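PDB 3I8B: xylulose kinase from Bifidobacterium adolescentis ATCC 15703, which probably catalyses the ATP-dependent phosphorylation of D-xylulose to D-xylulose 5-phosphate, as a member of the FGGY family of carbohydrate kinases. Local coordinates for residues A[78-81]-A[85-88]; A[145-150]-A[159-164]; A[46-51]-A[88-93]. All blocks are in the same frame, centred on the assembly; numbering follows the deposited sequence.

Contact 1: A[78-81]-A[85-88]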
ATOM      1  N   VAL A  78      14.838   2.659   4.930  1.00  7.03           N
ATOM      2  CA  VAL A  78      15.651   3.094   6.066  1.00  9.28           C
ATOM      3  C   VAL A  78      16.942   2.267   6.144  1.00  9.34           C
ATOM      4  O   VAL A  78      16.915   1.055   6.409  1.00  6.04           O
ATOM      5  CB  VAL A  78      14.905   2.963   7.419  1.00  8.22           C
ATOM      6  CG1 VAL A  78      15.784   3.466   8.582  1.00  6.23           C
ATOM      7  CG2 VAL A  78      13.580   3.725   7.389  1.00 10.27           C
ATOM      8  N   ILE A  79      18.076   2.916   5.927  1.00  6.68           N
ATOM      9  CA  ILE A  79      19.343   2.202   6.043  1.00  6.35           C
ATOM     10  C   ILE A  79      20.149   2.632   7.264  1.00 10.12           C
ATOM     11  O   ILE A  79      20.317   3.828   7.535  1.00  9.67           O
ATOM     12  CB  ILE A  79      20.196   2.249   4.746  1.00  7.84           C
ATOM     13  CG1 ILE A  79      20.337   3.686   4.232  1.00 10.33           C
ATOM     14  CG2 ILE A  79      19.583   1.367   3.678  1.00  8.36           C
ATOM     15  CD1 ILE A  79      21.348   3.820   3.047  1.00  7.13           C
ATOM     16  N   LEU A  80      20.641   1.624   7.991  1.00  8.36           N
ATOM     17  CA  LEU A  80      21.352   1.795   9.249  1.00  7.88           C
ATOM     18  C   LEU A  80      22.778   1.301   9.129  1.00 11.24           C
ATOM     19  O   LEU A  80      23.040   0.295   8.439  1.00  9.87           O
ATOM     20  CB  LEU A  80      20.661   0.983  10.348  1.00  8.86           C
ATOM     21  CG  LEU A  80      19.170   1.223  10.532  1.00  7.29           C
ATOM     22  CD1 LEU A  80      18.609   0.293  11.602  1.00  6.61           C
ATOM     23  CD2 LEU A  80      18.974   2.695  10.899  1.00  8.21           C
ATOM     24  N   ASP A  81      23.698   1.991   9.802  1.00 10.66           N
ATOM     25  CA  ASP A  81      25.086   1.545   9.850  1.00 10.96           C
ATOM     26  C   ASP A  81      25.329   0.552  11.001  1.00 13.25           C
ATOM     27  O   ASP A  81      24.390   0.167  11.697  1.00 11.54           O
ATOM     28  CB  ASP A  81      26.057   2.743   9.879  1.00 12.61           C
ATOM     29  CG  ASP A  81      25.979   3.566  11.172  1.00 15.21           C
ATOM     30  OD1 ASP A  81      25.385   3.122  12.181  1.00 15.90           O
ATOM     31  OD2 ASP A  81      26.545   4.681  11.179  1.00 22.46           O
ATOM     32  N   ASN A  85      22.905   3.955  13.491  1.00 12.37           N
ATOM     33  CA  ASN A  85      22.600   5.274  12.936  1.00 13.88           C
ATOM     34  C   ASN A  85      21.949   5.197  11.567  1.00 14.06           C
ATOM     35  O   ASN A  85      22.342   4.378  10.732  1.00 10.32           O
ATOM     36  CB  ASN A  85      23.874   6.118  12.780  1.00 16.90           C
ATOM     37  CG  ASN A  85      24.505   6.487  14.113  1.00 16.96           C
ATOM     38  OD1 ASN A  85      25.629   6.093  14.397  1.00 24.65           O
ATOM     39  ND2 ASN A  85      23.794   7.259  14.917  1.00 18.84           N
ATOM     40  N   VAL A  86      20.974   6.068  11.314  1.00 11.91           N
ATOM     41  CA  VAL A  86      20.430   6.197   9.970  1.00  9.90           C
ATOM     42  C   VAL A  86      21.492   6.840   9.090  1.00 10.41           C
ATOM     43  O   VAL A  86      21.992   7.911   9.404  1.00 12.13           O
ATOM     44  CB  VAL A  86      19.127   7.032   9.957  1.00 13.68           C
ATOM     45  CG1 VAL A  86      18.687   7.313   8.524  1.00  8.33           C
ATOM     46  CG2 VAL A  86      18.021   6.293  10.733  1.00  7.95           C
ATOM     47  N   ILE A  87      21.838   6.177   7.990  1.00 10.80           N
ATOM     48  CA  ILE A  87      22.925   6.622   7.110  1.00 12.58           C
ATOM     49  C   ILE A  87      22.649   7.910   6.289  1.00 12.80           C
ATOM     50  O   ILE A  87      23.523   8.767   6.155  1.00 12.76           O
ATOM     51  CB  ILE A  87      23.378   5.470   6.158  1.00 11.61           C
ATOM     52  CG1 ILE A  87      24.049   4.350   6.970  1.00 10.56           C
ATOM     53  CG2 ILE A  87      24.332   6.008   5.087  1.00 12.75           C
ATOM     54  CD1 ILE A  87      24.189   3.015   6.228  1.00  9.77           C
ATOM     55  N   ARG A  88      21.444   8.022   5.742  1.00 13.19           N
ATOM     56  CA  ARG A  88      21.049   9.133   4.874  1.00 13.56           C
ATOM     57  C   ARG A  88      19.530   9.145   4.921  1.00 14.68           C
ATOM     58  O   ARG A  88      18.928   8.208   5.426  1.00 11.30           O
ATOM     59  CB  ARG A  88      21.453   8.869   3.419  1.00 12.79           C
ATOM     60  CG  ARG A  88      20.482   7.864   2.825  1.00 16.34           C
ATOM     61  CD  ARG A  88      20.303   7.817   1.355  1.00 13.38           C
ATOM     62  NE  ARG A  88      20.578   9.035   0.612  1.00 13.24           N
ATOM     63  CZ  ARG A  88      19.675   9.927   0.227  1.00 13.58           C
ATOM     64  NH1 ARG A  88      20.080  10.960  -0.497  1.00 12.06           N
ATOM     65  NH2 ARG A  88      18.395   9.805   0.566  1.00 12.93           N
TER
HETATM   66  O   HOH W   1      17.518   5.556   5.000  1.00  7.75           O

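Contact 2: A[145-150]-A[159-164]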
ATOM      1  N   THR A 145      14.662  -0.444  -5.329  1.00 11.44           N
ATOM      2  CA  THR A 145      15.047   0.599  -6.286  1.00 12.40           C
ATOM      3  C   THR A 145      15.768   1.740  -5.579  1.00 14.47           C
ATOM      4  O   THR A 145      16.681   2.341  -6.146  1.00 11.48           O
ATOM      5  CB  THR A 145      13.862   1.133  -7.114  1.00 11.99           C
ATOM      6  OG1 THR A 145      13.104   2.068  -6.334  1.00 13.55           O
ATOM      7  CG2 THR A 145      12.966  -0.022  -7.561  1.00 11.82           C
ATOM      8  N   LYS A 146      15.380   2.001  -4.329  1.00 11.63           N
ATOM      9  CA  LYS A 146      16.019   3.039  -3.520  1.00 13.33           C
ATOM     10  C   LYS A 146      17.456   2.647  -3.185  1.00 12.09           C
ATOM     11  O   LYS A 146      18.381   3.465  -3.280  1.00 11.90           O
ATOM     12  CB  LYS A 146      15.250   3.274  -2.213  1.00 11.51           C
ATOM     13  CG  LYS A 146      13.762   3.542  -2.366  1.00 13.29           C
ATOM     14  CD  LYS A 146      13.472   4.655  -3.392  1.00  9.85           C
ATOM     15  CE  LYS A 146      12.024   5.122  -3.251  1.00  8.83           C
ATOM     16  NZ  LYS A 146      11.640   6.063  -4.339  1.00 11.42           N
ATOM     17  N   VAL A 147      17.631   1.389  -2.798  1.00  9.35           N
ATOM     18  CA  VAL A 147      18.954   0.878  -2.471  1.00  9.93           C
ATOM     19  C   VAL A 147      19.840   0.942  -3.705  1.00  9.45           C
ATOM     20  O   VAL A 147      20.981   1.370  -3.624  1.00 10.83           O
ATOM     21  CB  VAL A 147      18.903  -0.562  -1.938  1.00  9.85           C
ATOM     22  CG1 VAL A 147      20.328  -1.078  -1.654  1.00  6.42           C
ATOM     23  CG2 VAL A 147      18.022  -0.629  -0.680  1.00 10.28           C
ATOM     24  N   ALA A 148      19.293   0.525  -4.842  1.00 10.58           N
ATOM     25  CA  ALA A 148      19.953   0.687  -6.139  1.00 11.91           C
ATOM     26  C   ALA A 148      20.408   2.122  -6.398  1.00 11.06           C
ATOM     27  O   ALA A 148      21.535   2.360  -6.832  1.00 13.11           O
ATOM     28  CB  ALA A 148      19.031   0.237  -7.251  1.00 10.01           C
ATOM     29  N   TRP A 149      19.524   3.075  -6.137  1.00 10.47           N
ATOM     30  CA  TRP A 149      19.815   4.471  -6.389  1.00 10.93           C
ATOM     31  C   TRP A 149      20.978   4.930  -5.515  1.00 11.53           C
ATOM     32  O   TRP A 149      21.862   5.675  -5.960  1.00 11.93           O
ATOM     33  CB  TRP A 149      18.573   5.335  -6.132  1.00 10.69           C
ATOM     34  CG  TRP A 149      18.843   6.795  -6.348  1.00 12.17           C
ATOM     35  CD1 TRP A 149      18.577   7.520  -7.474  1.00 11.16           C
ATOM     36  CD2 TRP A 149      19.462   7.699  -5.423  1.00 15.66           C
ATOM     37  NE1 TRP A 149      18.982   8.820  -7.305  1.00 13.79           N
ATOM     38  CE2 TRP A 149      19.522   8.959  -6.051  1.00 15.87           C
ATOM     39  CE3 TRP A 149      19.946   7.570  -4.111  1.00 12.15           C
ATOM     40  CZ2 TRP A 149      20.064  10.081  -5.422  1.00 15.54           C
ATOM     41  CZ3 TRP A 149      20.488   8.676  -3.489  1.00 12.86           C
ATOM     42  CH2 TRP A 149      20.541   9.920  -4.145  1.00 17.71           C
ATOM     43  N   VAL A 150      20.972   4.485  -4.263  1.00 10.06           N
ATOM     44  CA  VAL A 150      22.025   4.848  -3.328  1.00 11.93           C
ATOM     45  C   VAL A 150      23.360   4.251  -3.770  1.00 13.67           C
ATOM     46  O   VAL A 150      24.407   4.890  -3.637  1.00 10.64           O
ATOM     47  CB  VAL A 150      21.700   4.394  -1.882  1.00 12.43           C
ATOM     48  CG1 VAL A 150      22.878   4.691  -0.965  1.00  9.14           C
ATOM     49  CG2 VAL A 150      20.437   5.092  -1.378  1.00 12.44           C
ATOM     50  N   LYS A 159      27.958   1.381   0.988  1.00 14.54           N
ATOM     51  CA  LYS A 159      28.938   0.476   1.582  1.00 11.19           C
ATOM     52  C   LYS A 159      28.871   0.431   3.110  1.00 14.56           C
ATOM     53  O   LYS A 159      29.407  -0.496   3.720  1.00 13.96           O
ATOM     54  CB  LYS A 159      30.358   0.848   1.140  1.00 18.40           C
ATOM     55  CG  LYS A 159      30.669   0.516  -0.324  1.00 14.64           C
ATOM     56  CD  LYS A 159      32.103   0.924  -0.667  1.00 21.16           C
ATOM     57  CE  LYS A 159      32.338   0.935  -2.175  1.00 22.26           C
ATOM     58  NZ  LYS A 159      33.605   1.638  -2.527  1.00 24.77           N
ATOM     59  N   LYS A 160      28.225   1.420   3.730  1.00 11.80           N
ATOM     60  CA  LYS A 160      28.063   1.427   5.200  1.00 10.26           C
ATOM     61  C   LYS A 160      26.834   0.637   5.678  1.00 11.23           C
ATOM     62  O   LYS A 160      26.637   0.445   6.878  1.00  9.98           O
ATOM     63  CB  LYS A 160      27.948   2.865   5.732  1.00 12.01           C
ATOM     64  CG  LYS A 160      29.143   3.772   5.453  1.00 14.81           C
ATOM     65  CD  LYS A 160      28.948   5.120   6.155  1.00 19.15           C
ATOM     66  CE  LYS A 160      29.863   6.189   5.580  1.00 28.06           C
ATOM     67  NZ  LYS A 160      29.795   7.469   6.349  1.00 28.03           N
ATOM     68  N   ILE A 161      25.978   0.238   4.750  1.00 11.45           N
ATOM     69  CA  ILE A 161      24.738  -0.435   5.119  1.00 11.34           C
ATOM     70  C   ILE A 161      25.027  -1.673   5.968  1.00 12.89           C
ATOM     71  O   ILE A 161      25.736  -2.572   5.522  1.00 11.49           O
ATOM     72  CB  ILE A 161      23.934  -0.841   3.873  1.00  8.28           C
ATOM     73  CG1 ILE A 161      23.559   0.399   3.065  1.00 11.09           C
ATOM     74  CG2 ILE A 161      22.656  -1.592   4.273  1.00 11.59           C
ATOM     75  CD1 ILE A 161      22.543   0.152   1.975  1.00  9.83           C
ATOM     76  N   ALA A 162      24.508  -1.699   7.197  1.00 10.93           N
ATOM     77  CA  ALA A 162      24.518  -2.906   8.021  1.00  9.89           C
ATOM     78  C   ALA A 162      23.117  -3.526   8.131  1.00  9.82           C
ATOM     79  O   ALA A 162      22.969  -4.715   8.422  1.00 12.47           O
ATOM     80  CB  ALA A 162      25.097  -2.616   9.395  1.00  7.53           C
ATOM     81  N   ALA A 163      22.086  -2.715   7.908  1.00 11.30           N
ATOM     82  CA  ALA A 163      20.710  -3.203   7.941  1.00 11.47           C
ATOM     83  C   ALA A 163      19.812  -2.362   7.033  1.00  9.83           C
ATOM     84  O   ALA A 163      20.018  -1.165   6.875  1.00  7.27           O
ATOM     85  CB  ALA A 163      20.154  -3.221   9.400  1.00  7.01           C
ATOM     86  N   ILE A 164      18.818  -2.998   6.429  1.00  7.07           N
ATOM     87  CA  ILE A 164      17.815  -2.268   5.677  1.00  8.08           C
ATOM     88  C   ILE A 164      16.465  -2.605   6.282  1.00  9.60           C
ATOM     89  O   ILE A 164      16.187  -3.772   6.511  1.00  9.00           O
ATOM     90  CB  ILE A 164      17.783  -2.695   4.196  1.00  9.80           C
ATOM     91  CG1 ILE A 164      19.199  -2.729   3.596  1.00  7.78           C
ATOM     92  CG2 ILE A 164      16.888  -1.748   3.403  1.00  7.48           C
ATOM     93  CD1 ILE A 164      19.237  -3.340   2.209  1.00 10.37           C
TER

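Contact 3: A[46-51]-A[88-93]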
ATOM      1  N   SER A  46      14.341  10.632  12.166  1.00 11.29           N
ATOM      2  CA  SER A  46      14.281  11.371  13.435  1.00 14.16           C
ATOM      3  C   SER A  46      12.943  12.091  13.592  1.00 13.15           C
ATOM      4  O   SER A  46      12.420  12.191  14.688  1.00 13.00           O
ATOM      5  CB  SER A  46      15.407  12.406  13.546  1.00 17.48           C
ATOM      6  OG  SER A  46      16.639  11.779  13.852  1.00 28.94           O
ATOM      7  N   TYR A  47      12.409  12.624  12.501  1.00 12.11           N
ATOM      8  CA  TYR A  47      11.100  13.271  12.568  1.00 13.96           C
ATOM      9  C   TYR A  47       9.958  12.297  12.834  1.00 13.31           C
ATOM     10  O   TYR A  47       8.960  12.687  13.425  1.00 13.67           O
ATOM     11  CB  TYR A  47      10.809  14.065  11.300  1.00 15.37           C
ATOM     12  CG  TYR A  47      11.671  15.287  11.171  1.00 19.66           C
ATOM     13  CD1 TYR A  47      11.422  16.419  11.944  1.00 21.24           C
ATOM     14  CD2 TYR A  47      12.737  15.316  10.283  1.00 17.86           C
ATOM     15  CE1 TYR A  47      12.210  17.552  11.831  1.00 24.52           C
ATOM     16  CE2 TYR A  47      13.538  16.450  10.164  1.00 22.90           C
ATOM     17  CZ  TYR A  47      13.264  17.562  10.939  1.00 28.73           C
ATOM     18  OH  TYR A  47      14.050  18.685  10.828  1.00 33.46           O
ATOM     19  N   TRP A  48      10.094  11.047  12.388  1.00  9.83           N
ATOM     20  CA  TRP A  48       9.067  10.045  12.661  1.00 10.97           C
ATOM     21  C   TRP A  48       9.091   9.654  14.129  1.00 11.87           C
ATOM     22  O   TRP A  48       8.041   9.400  14.726  1.00 12.66           O
ATOM     23  CB  TRP A  48       9.254   8.774  11.835  1.00 10.43           C
ATOM     24  CG  TRP A  48       9.243   8.952  10.365  1.00 10.68           C
ATOM     25  CD1 TRP A  48       8.614   9.935   9.647  1.00 11.77           C
ATOM     26  CD2 TRP A  48       9.853   8.083   9.416  1.00  8.59           C
ATOM     27  NE1 TRP A  48       8.820   9.735   8.299  1.00 12.43           N
ATOM     28  CE2 TRP A  48       9.584   8.606   8.131  1.00 10.37           C
ATOM     29  CE3 TRP A  48      10.618   6.915   9.525  1.00  8.37           C
ATOM     30  CZ2 TRP A  48      10.048   8.000   6.964  1.00 12.02           C
ATOM     31  CZ3 TRP A  48      11.082   6.314   8.362  1.00 10.32           C
ATOM     32  CH2 TRP A  48      10.798   6.859   7.100  1.00  7.93           C
ATOM     33  N   TRP A  49      10.284   9.574  14.708  1.00 10.58           N
ATOM     34  CA  TRP A  49      10.363   9.274  16.125  1.00 12.52           C
ATOM     35  C   TRP A  49       9.742  10.410  16.953  1.00 13.35           C
ATOM     36  O   TRP A  49       8.962  10.166  17.879  1.00 10.53           O
ATOM     37  CB  TRP A  49      11.792   9.025  16.586  1.00 10.30           C
ATOM     38  CG  TRP A  49      11.821   8.811  18.059  1.00 11.98           C
ATOM     39  CD1 TRP A  49      12.355   9.641  19.008  1.00 13.58           C
ATOM     40  CD2 TRP A  49      11.204   7.728  18.775  1.00 11.13           C
ATOM     41  NE1 TRP A  49      12.139   9.120  20.263  1.00 12.69           N
ATOM     42  CE2 TRP A  49      11.438   7.949  20.147  1.00 12.20           C
ATOM     43  CE3 TRP A  49      10.495   6.585  18.383  1.00 10.60           C
ATOM     44  CZ2 TRP A  49      10.992   7.063  21.130  1.00 13.56           C
ATOM     45  CZ3 TRP A  49      10.051   5.700  19.366  1.00 10.31           C
ATOM     46  CH2 TRP A  49      10.303   5.946  20.716  1.00 12.74           C
ATOM     47  N   SER A  50      10.098  11.647  16.617  0.60 12.97           N
ATOM     48  CA  SER A  50       9.583  12.808  17.347  0.60 12.67           C
ATOM     49  C   SER A  50       8.064  12.927  17.230  0.60 12.71           C
ATOM     50  O   SER A  50       7.381  13.225  18.212  0.60 11.99           O
ATOM     51  CB  SER A  50      10.256  14.095  16.871  0.60 13.65           C
ATOM     52  OG  SER A  50      11.619  14.133  17.261  0.60 14.21           O
ATOM     53  N   ALA A  51       7.546  12.705  16.026  1.00 12.42           N
ATOM     54  CA  ALA A  51       6.108  12.717  15.806  1.00 12.43           C
ATOM     55  C   ALA A  51       5.416  11.618  16.615  1.00 12.62           C
ATOM     56  O   ALA A  51       4.364  11.861  17.216  1.00  8.95           O
ATOM     57  CB  ALA A  51       5.775  12.593  14.325  1.00 10.40           C
ATOM     58  N   ARG A  88      21.444   8.022   5.742  1.00 13.19           N
ATOM     59  CA  ARG A  88      21.049   9.133   4.874  1.00 13.56           C
ATOM     60  C   ARG A  88      19.530   9.145   4.921  1.00 14.68           C
ATOM     61  O   ARG A  88      18.928   8.208   5.426  1.00 11.30           O
ATOM     62  CB  ARG A  88      21.453   8.869   3.419  1.00 12.79           C
ATOM     63  CG  ARG A  88      20.482   7.864   2.825  1.00 16.34           C
ATOM     64  CD  ARG A  88      20.303   7.817   1.355  1.00 13.38           C
ATOM     65  NE  ARG A  88      20.578   9.035   0.612  1.00 13.24           N
ATOM     66  CZ  ARG A  88      19.675   9.927   0.227  1.00 13.58           C
ATOM     67  NH1 ARG A  88      20.080  10.960  -0.497  1.00 12.06           N
ATOM     68  NH2 ARG A  88      18.395   9.805   0.566  1.00 12.93           N
ATOM     69  N   ASP A  89      18.901  10.171   4.352  1.00 13.08           N
ATOM     70  CA  ASP A  89      17.442  10.285   4.432  1.00 11.99           C
ATOM     71  C   ASP A  89      16.676   9.085   3.876  1.00 12.36           C
ATOM     72  O   ASP A  89      17.078   8.470   2.900  1.00  8.16           O
ATOM     73  CB  ASP A  89      16.957  11.560   3.740  1.00 15.13           C
ATOM     74  CG  ASP A  89      17.085  12.786   4.622  1.00 15.00           C
ATOM     75  OD1 ASP A  89      17.738  12.713   5.681  1.00 16.54           O
ATOM     76  OD2 ASP A  89      16.528  13.826   4.241  1.00 18.38           O
ATOM     77  N   ALA A  90      15.560   8.753   4.517  1.00 10.98           N
ATOM     78  CA  ALA A  90      14.716   7.704   4.002  1.00  9.14           C
ATOM     79  C   ALA A  90      14.119   8.189   2.707  1.00 11.63           C
ATOM     80  O   ALA A  90      13.708   9.351   2.604  1.00  9.82           O
ATOM     81  CB  ALA A  90      13.616   7.340   5.012  1.00 10.71           C
HETATM   82  N   MSE A  91      14.084   7.308   1.713  1.00 10.01           N
HETATM   83  CA  MSE A  91      13.464   7.637   0.433  1.00 10.38           C
HETATM   84  C   MSE A  91      12.146   6.902   0.338  1.00 12.67           C
HETATM   85  O   MSE A  91      12.097   5.673   0.456  1.00 10.81           O
HETATM   86  CB  MSE A  91      14.385   7.249  -0.723  1.00 10.99           C
HETATM   87  CG  MSE A  91      15.775   7.850  -0.578  1.00 12.21           C
HETATM   88 SE   MSE A  91      17.002   7.168  -1.940  1.00 25.38          SE
HETATM   89  CE  MSE A  91      16.181   8.033  -3.515  1.00 15.01           C
ATOM     90  N   LEU A  92      11.085   7.665   0.118  1.00 11.93           N
ATOM     91  CA  LEU A  92       9.731   7.209   0.368  1.00  9.16           C
ATOM     92  C   LEU A  92       9.017   6.691  -0.875  1.00 12.34           C
ATOM     93  O   LEU A  92       9.534   6.806  -2.005  1.00 11.16           O
ATOM     94  CB  LEU A  92       8.931   8.346   1.021  1.00 10.32           C
ATOM     95  CG  LEU A  92       9.573   8.942   2.280  1.00 10.56           C
ATOM     96  CD1 LEU A  92       8.616   9.943   2.981  1.00  9.80           C
ATOM     97  CD2 LEU A  92      10.007   7.826   3.242  1.00  8.62           C
ATOM     98  N   TRP A  93       7.830   6.124  -0.664  1.00 10.46           N
ATOM     99  CA  TRP A  93       7.048   5.534  -1.750  1.00 13.85           C
ATOM    100  C   TRP A  93       6.838   6.513  -2.914  1.00 15.26           C
ATOM    101  O   TRP A  93       6.719   6.095  -4.072  1.00 15.61           O
ATOM    102  CB  TRP A  93       5.682   5.064  -1.243  1.00 11.15           C
ATOM    103  CG  TRP A  93       4.802   6.218  -0.829  1.00 12.93           C
ATOM    104  CD1 TRP A  93       4.840   6.883   0.357  1.00 11.57           C
ATOM    105  CD2 TRP A  93       3.783   6.856  -1.617  1.00 14.96           C
ATOM    106  NE1 TRP A  93       3.901   7.888   0.366  1.00 15.73           N
ATOM    107  CE2 TRP A  93       3.237   7.894  -0.830  1.00 14.76           C
ATOM    108  CE3 TRP A  93       3.271   6.642  -2.902  1.00 15.52           C
ATOM    109  CZ2 TRP A  93       2.200   8.724  -1.286  1.00 16.73           C
ATOM    110  CZ3 TRP A  93       2.240   7.476  -3.361  1.00 18.04           C
ATOM    111  CH2 TRP A  93       1.720   8.503  -2.551  1.00 14.63           C
TER

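Contact 1: A[78-81]-A[85-88]
Leu80 and Val86 stand opposite each other in a tight reversal of the chain, a compact example of how backbone pairing decides which side chains meet. Their side chains cross obliquely on one face, where Leu80 CD2 comes 3.7 Å from Val86 CG2; Val78 CG1 reaches the same Val86 CG2 more loosely, at 4.2 Å. On the other face Ile79 and Ile87 meet at about a right angle, with Ile79 CG1 4.0 Å from Ile87 CB. Ile79 holds CG1 wedged between its backbone N and carbonyl carbon (chi1 50°), which carries CD1 on toward the CG of Arg88. Ile87 sends its CD1 over the backbone of Leu80, 3.7 Å from Leu80 C.

Two backbone bonds frame the Leu80–Val86 pair: Ile87 N to Ile79 O at 2.8 Å, and Asp81 N to Asn85 O at 2.9 Å. Asp81 and Asn85 lie side by side, pointing the same way, with carboxylate and amide planes 82° apart. From above the carboxylate plane, Asn85 N donates to Asp81 OD1 at 2.9 Å. The same oxygen takes the N-H of Gln83, so one acceptor pins two amides of the turn. Past the bridge, a water links Ile79 N with Arg88 O.

Trp170 of helix 167-175 packs on Val78, Leu80 and Val86. The whole is a tight hairpin-like reversal in the N-terminal FGGY domain, with one antiparallel, non-hydrogen-bonded pair, Leu80 with Val86, and an Asx turn at Asp81, whose OD1 also takes the N-H of Asn85.

Contact 2: A[145-150]-A[159-164]
Val147 meets Ile164 and Ile161 through the way its torsion spreads its two methyls: CG1 is trans to the main-chain nitrogen (chi1 178°) and CG2 lies beside that nitrogen, so one helical residue reaches toward two different partners. Ile164 turns CG1 away from its carbonyl carbon (chi1 -48°) and then runs extended, bringing CD1 out toward the helix. Ile161 adopts much the same shape three residues earlier.

The two methyls of Val147 each face the CD1 of one isoleucine. Val147 CG2 lies 4.1 Å from Ile164 CD1, their side chains crossing at a slant, whereas Val147 CG1 approaches Ile161 CD1 more loosely, at 4.4 Å. With the nearest CA atoms, those of Val147 and Ile164, 8.8 Å apart, the backbones stay well separated and terminal methyls do the bridging.

The helix bonds within itself, whereas 162-164 bonds through its backbone to Leu80 and Val238. Within helix 143-153, Trp149 N donates to Thr145 O at 2.9 Å and Val150 N to Lys146 O at 3.0 Å. The other segment enters strand 163-165 through a classic beta bulge, in which Ala162 and Ala163 both face Leu80 of the neighbouring strand. Round the helix from Val147, Lys146 NZ forms a salt bridge with Asp95 and further bonds to Ala140 O and Ser98 OG. Val220 of helix 214-225 also packs against Val147.

Here, then, three buried aliphatic residues join helix 143-153 to the loop and first residues of strand 163-165. The contact is apolar, with neither a hydrogen bond nor a charge pair across it, so it rests on burial and van der Waals contact and has little directional preference.

Contact 3: A[46-51]-A[88-93]
Arg88 NH2 donates to Asp89 O at 3.0 Å, a bent bond (144°) whose acceptor lies 20° out of the guanidinium plane; the same guanidinium group forms a salt bridge through NE with Glu154. This bond lies close to Ala90 and Leu92, whose side chains meet Trp48 of the helix.

There the contact is wholly apolar and rests on the far end of one indole. Trp48 CH2 comes 3.5 Å from Ala90 CB, which approaches obliquely. Leu92 instead brings CD2 to the ring's edge, in plane, 3.7 Å from Trp48 CZ2, and the two side chains slide past each other in opposite directions. With CG opposite its carbonyl carbon (chi1 -59°), Trp48 extends its six-membered ring from the helix toward the strand. Met91, modelled as selenomethionine, lies between these residues in sequence and points its CB away, toward the side where Lys146 and Trp149 of helix 143-153 pack.

Ala90 pairs through its backbone with Val43, whose side chain also touches Trp48 and Leu92. Helix 46-58 thus packs through its tryptophan on the two-stranded sheet of 42-43 and 90-91, with Pro167 of helix 167-175 and His37 touching the same indole.

Overall arrangement
From the N terminus, helix 46-58 comes first, and contact 3 closes the longest loop, from 46-51 to 88-93. The reversal of contact 1 lies within that loop and ends on the stretch where contact 3 closes: Arg88 ends the second segment of contact 1 and begins the second segment of contact 3. Contact 2 opens only afterwards, closing a short, mainly helical excursion from 145-150 to 159-164 in series. Strand 163-165 then returns to pair with strand 78-80, joining contacts 1 and 2 in one small antiparallel sheet. Val78 meets Trp48, and Trp149 meets Met91, so the N-terminal FGGY domain has helices 46-58 and 143-153 tied to the strands between them.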